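PDB 3IFR: carbohydrate kinase, FGGY from Rhodospirillum rubrum, which probably phosphorylates D-xylulose with ATP, as a sugar kinase of the FGGY family. Local coordinates for residues A[20-25]-A[31-36]; A[80-85]-A[166-171]. All blocks are in the same frame, centred on the assembly; numbering follows the deposited sequence.

Contact 1. Residues A[20-25]-A[31-36]; sequences IAILVR and VAVASR
A first torsion of -177° in Leu23 puts CG trans to the main-chain N, and the second, near 61°, brings CD2 over to Val31, where it meets CG1 at 3.8 Å, the leucine running alongside the valine and heading in the same direction. In Val31 the branch CG1 is likewise turned away from its own N, and the other methyl, CG2, touches Arg25, against CB and, 3.7 Å away, NH2 of that arginine, whose chain bends at chi3 and runs across the valine roughly perpendicular to it. Residues 20-25 and 31-36 are the two arms of an antiparallel beta hairpin at the edge of the N-terminal domain's sheet, the start of the actin-like ATPase fold. Ala21 and Ala34 form a hydrogen-bonded pair with both N-H...O bonds 2.8 Å long, from Ala21 N to Ala34 O and from Ala34 N to Ala21 O. Leu23 N donates to Ala32 O at 2.9 Å. Val31 and Ala32 both stand opposite Leu23, a classic beta bulge, and their N atoms share Leu23 O through two weak bonds. Ala21, Leu23, Ala32 and Ala34 turn to the face packed by helix 52-70, where Ala21 touches Val62. On the other face Ile22 CG2 lies 4.0 Å from Val33 CG2, while Ile20 sets CG1 3.9 Å from Ser35 CB. Ile22 reaches Ala438 and Val439 of helix 437-448.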
# COMPACT_ATOMS: atom_id res chain seq x y z
N ILE A 20 -6.52 -14.08 1.52
CA ILE A 20 -5.41 -15.02 1.44
C ILE A 20 -4.94 -15.29 2.83
O ILE A 20 -4.82 -14.35 3.61
CB ILE A 20 -4.27 -14.41 0.65
CG1 ILE A 20 -4.71 -14.17 -0.80
CG2 ILE A 20 -3.06 -15.33 0.69
CD1 ILE A 20 -3.74 -13.26 -1.58
N ALA A 21 -4.72 -16.55 3.17
CA ALA A 21 -4.15 -16.91 4.46
C ALA A 21 -2.98 -17.86 4.25
O ALA A 21 -3.03 -18.72 3.37
CB ALA A 21 -5.16 -17.60 5.34
N ILE A 22 -1.97 -17.73 5.11
CA ILE A 22 -0.82 -18.63 5.06
C ILE A 22 -0.44 -19.18 6.42
O ILE A 22 -0.65 -18.53 7.47
CB ILE A 22 0.41 -17.93 4.48
CG1 ILE A 22 0.88 -16.87 5.47
CG2 ILE A 22 0.05 -17.30 3.12
CD1 ILE A 22 1.96 -15.94 4.92
N LEU A 23 0.12 -20.39 6.39
CA LEU A 23 0.62 -21.03 7.57
C LEU A 23 2.10 -21.13 7.38
O LEU A 23 2.58 -21.70 6.39
CB LEU A 23 0.05 -22.44 7.70
CG LEU A 23 0.47 -23.21 8.98
CD1 LEU A 23 0.01 -22.48 10.26
CD2 LEU A 23 -0.07 -24.64 8.98
N VAL A 24 2.83 -20.58 8.34
CA VAL A 24 4.28 -20.60 8.28
C VAL A 24 4.82 -21.38 9.46
O VAL A 24 4.35 -21.23 10.60
CB VAL A 24 4.83 -19.17 8.41
CG1 VAL A 24 6.34 -19.20 8.51
CG2 VAL A 24 4.32 -18.28 7.29
N ARG A 25 5.78 -22.23 9.17
CA ARG A 25 6.58 -22.85 10.21
C ARG A 25 7.86 -22.04 10.24
O ARG A 25 8.57 -21.94 9.23
CB ARG A 25 6.91 -24.30 9.83
CG ARG A 25 8.04 -24.98 10.67
CD ARG A 25 8.59 -26.22 9.91
NE ARG A 25 7.49 -26.91 9.21
CZ ARG A 25 7.62 -27.61 8.08
NH1 ARG A 25 8.83 -27.72 7.52
NH2 ARG A 25 6.55 -28.19 7.52
N VAL A 31 4.01 -23.61 5.15
CA VAL A 31 3.36 -24.91 5.16
C VAL A 31 2.14 -24.94 4.22
O VAL A 31 1.92 -25.92 3.55
CB VAL A 31 2.92 -25.31 6.58
CG1 VAL A 31 2.15 -26.60 6.54
CG2 VAL A 31 4.09 -25.44 7.51
N ALA A 32 1.34 -23.87 4.16
CA ALA A 32 0.12 -23.86 3.35
C ALA A 32 -0.33 -22.45 2.96
O ALA A 32 -0.08 -21.48 3.68
CB ALA A 32 -1.05 -24.57 4.11
N VAL A 33 -1.04 -22.36 1.84
CA VAL A 33 -1.61 -21.08 1.41
C VAL A 33 -3.04 -21.34 0.98
O VAL A 33 -3.28 -22.26 0.21
CB VAL A 33 -0.80 -20.44 0.22
CG1 VAL A 33 -1.35 -19.08 -0.16
CG2 VAL A 33 0.64 -20.30 0.61
N ALA A 34 -3.99 -20.56 1.49
CA ALA A 34 -5.36 -20.60 0.96
C ALA A 34 -5.88 -19.23 0.50
O ALA A 34 -5.57 -18.21 1.11
CB ALA A 34 -6.32 -21.22 1.97
N SER A 35 -6.67 -19.21 -0.58
CA SER A 35 -7.28 -17.98 -1.05
C SER A 35 -8.74 -18.10 -1.47
O SER A 35 -9.26 -19.20 -1.66
CB SER A 35 -6.47 -17.35 -2.18
OG SER A 35 -6.66 -18.07 -3.38
N ARG A 36 -9.39 -16.95 -1.61
CA ARG A 36 -10.77 -16.90 -2.04
C ARG A 36 -10.96 -15.52 -2.66
O ARG A 36 -10.45 -14.52 -2.14
CB ARG A 36 -11.75 -17.06 -0.85
CG ARG A 36 -11.83 -18.44 -0.18
CD ARG A 36 -12.28 -19.54 -1.14
NE ARG A 36 -12.49 -20.82 -0.46
CZ ARG A 36 -11.51 -21.69 -0.21
NH1 ARG A 36 -10.28 -21.38 -0.57
NH2 ARG A 36 -11.75 -22.84 0.41

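Contact 2. Residues A[80-85]-A[166-171]; sequences ICVTGM and YINMLL
Strand 80-84 and helix 166-171 run roughly antiparallel, their axes 151° apart in direction and 9.2 Å apart at closest approach, and the closest CA atoms are those of Val82 and Asn168. This is a helix laid on one face of the central sheet of an actin-like ATPase domain, as expected for the N-terminal half of an FGGY kinase: the strand is an inner one, bonded through its backbone to strand 8-14 at Cys81 and to strand 238-244 at Ile80 and Val82. Val82 carries the contact from the strand side, pointing at the helix and touching Ile167, Asn168 and Leu171. Its CG2 meets Leu171 CD1 tip to tip at 3.8 Å, and its CG1 lies 4.3 Å from Ile167 CG2, while the isoleucine's far end turns away. Ile167 rests on Trp55 and Leu171 on Trp56, both of helix 52-70, and Ile167 joins Val82 on Ile14. The Asn168 side chain runs alongside Val82 the other way; with CG anti to its carbonyl carbon (chi1 -79°), its amide is carried in toward the strand, and OD1 comes to 3.4 Å from Val82 CG2. Beside these apolar contacts a water bridges the two segments: it accepts from Val82 N at 2.8 Å and donates to Asn168 OD1 at 2.9 Å.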
# COMPACT_ATOMS: atom_id res chain seq x y z
N ILE A 80 -1.91 -15.38 15.34
CA ILE A 80 -2.38 -14.97 14.02
C ILE A 80 -2.36 -13.44 13.93
O ILE A 80 -2.66 -12.75 14.90
CB ILE A 80 -3.80 -15.46 13.75
CG1 ILE A 80 -4.33 -14.88 12.45
CG2 ILE A 80 -4.69 -15.05 14.88
CD1 ILE A 80 -5.43 -15.68 11.87
N CYS A 81 -1.95 -12.91 12.79
CA CYS A 81 -2.11 -11.47 12.54
C CYS A 81 -2.96 -11.25 11.28
O CYS A 81 -2.78 -11.95 10.25
CB CYS A 81 -0.76 -10.75 12.45
SG CYS A 81 -0.85 -8.96 12.03
N VAL A 82 -3.88 -10.31 11.35
CA VAL A 82 -4.72 -9.99 10.21
C VAL A 82 -4.32 -8.64 9.61
O VAL A 82 -4.27 -7.63 10.32
CB VAL A 82 -6.20 -9.93 10.62
CG1 VAL A 82 -7.08 -9.68 9.41
CG2 VAL A 82 -6.64 -11.23 11.31
N THR A 83 -4.09 -8.62 8.30
CA THR A 83 -3.85 -7.39 7.56
C THR A 83 -4.95 -7.29 6.46
O THR A 83 -5.76 -8.23 6.27
CB THR A 83 -2.42 -7.45 6.97
OG1 THR A 83 -2.12 -6.29 6.19
CG2 THR A 83 -2.27 -8.69 6.10
N GLY A 84 -5.01 -6.15 5.77
CA GLY A 84 -5.91 -5.96 4.65
C GLY A 84 -5.83 -4.53 4.14
O GLY A 84 -5.07 -3.71 4.64
N MSE A 85 -6.65 -4.21 3.14
CA MSE A 85 -6.63 -2.86 2.58
C MSE A 85 -7.13 -1.80 3.59
O MSE A 85 -7.89 -2.10 4.50
CB MSE A 85 -7.40 -2.84 1.25
CG MSE A 85 -8.89 -2.50 1.36
SE MSE A 85 -10.08 -3.75 2.35
CE MSE A 85 -10.50 -5.10 0.95
N TYR A 166 -12.52 -5.03 11.50
CA TYR A 166 -13.77 -5.70 11.67
C TYR A 166 -13.57 -7.22 11.89
O TYR A 166 -14.15 -7.82 12.79
CB TYR A 166 -14.70 -5.39 10.50
CG TYR A 166 -15.97 -6.18 10.52
CD1 TYR A 166 -16.88 -6.01 11.55
CD2 TYR A 166 -16.24 -7.12 9.53
CE1 TYR A 166 -18.05 -6.75 11.58
CE2 TYR A 166 -17.39 -7.86 9.54
CZ TYR A 166 -18.31 -7.66 10.56
OH TYR A 166 -19.49 -8.37 10.61
N ILE A 167 -12.72 -7.83 11.07
CA ILE A 167 -12.42 -9.24 11.20
C ILE A 167 -11.86 -9.53 12.58
O ILE A 167 -12.36 -10.41 13.26
CB ILE A 167 -11.44 -9.66 10.07
CG1 ILE A 167 -12.07 -9.33 8.71
CG2 ILE A 167 -11.08 -11.14 10.18
CD1 ILE A 167 -13.34 -10.17 8.41
N ASN A 168 -10.83 -8.78 13.01
CA ASN A 168 -10.35 -8.92 14.40
C ASN A 168 -11.45 -8.88 15.50
O ASN A 168 -11.43 -9.68 16.47
CB ASN A 168 -9.30 -7.85 14.70
CG ASN A 168 -7.95 -8.19 14.14
OD1 ASN A 168 -7.56 -9.37 14.05
ND2 ASN A 168 -7.18 -7.13 13.77
N MSE A 169 -12.39 -7.96 15.38
CA MSE A 169 -13.52 -7.95 16.32
C MSE A 169 -14.25 -9.29 16.30
O MSE A 169 -14.42 -9.90 17.34
CB MSE A 169 -14.51 -6.82 16.04
CG MSE A 169 -13.81 -5.51 15.94
SE MSE A 169 -15.05 -4.03 15.60
CE MSE A 169 -13.80 -2.45 15.63
N LEU A 170 -14.64 -9.77 15.12
CA LEU A 170 -15.26 -11.07 14.99
C LEU A 170 -14.42 -12.21 15.61
O LEU A 170 -14.99 -13.21 16.03
CB LEU A 170 -15.53 -11.36 13.51
CG LEU A 170 -16.94 -11.02 13.02
CD1 LEU A 170 -17.47 -9.83 13.74
CD2 LEU A 170 -17.00 -10.80 11.49
N LEU A 171 -13.08 -12.09 15.61
CA LEU A 171 -12.17 -13.14 16.14
C LEU A 171 -12.04 -13.16 17.67
O LEU A 171 -11.99 -14.24 18.28
CB LEU A 171 -10.75 -13.04 15.57
CG LEU A 171 -10.61 -13.28 14.09
CD1 LEU A 171 -9.24 -12.90 13.55
CD2 LEU A 171 -10.92 -14.74 13.80
O HOH W 1 -4.68 -9.24 13.77

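Overall arrangement
From the N terminus the chain first lays down strand 8-14, then turns back through strand 18-25 and again into strand 29-37, so contact 1 closes a tight hairpin with only five residues between its segments. Helix 52-70 follows and leads into strand 77-84, where contact 2 opens; it closes after 80 intervening residues on helix 163-172. The two contacts are therefore in series, neither nested nor crossed. Both belong to the same mixed sheet, contact 1 at its outer edge and contact 2 on an inner strand beyond strand 8-14. Their centres lie about 15 Å apart and no atoms of the two touch, and helix 52-70 packs against both.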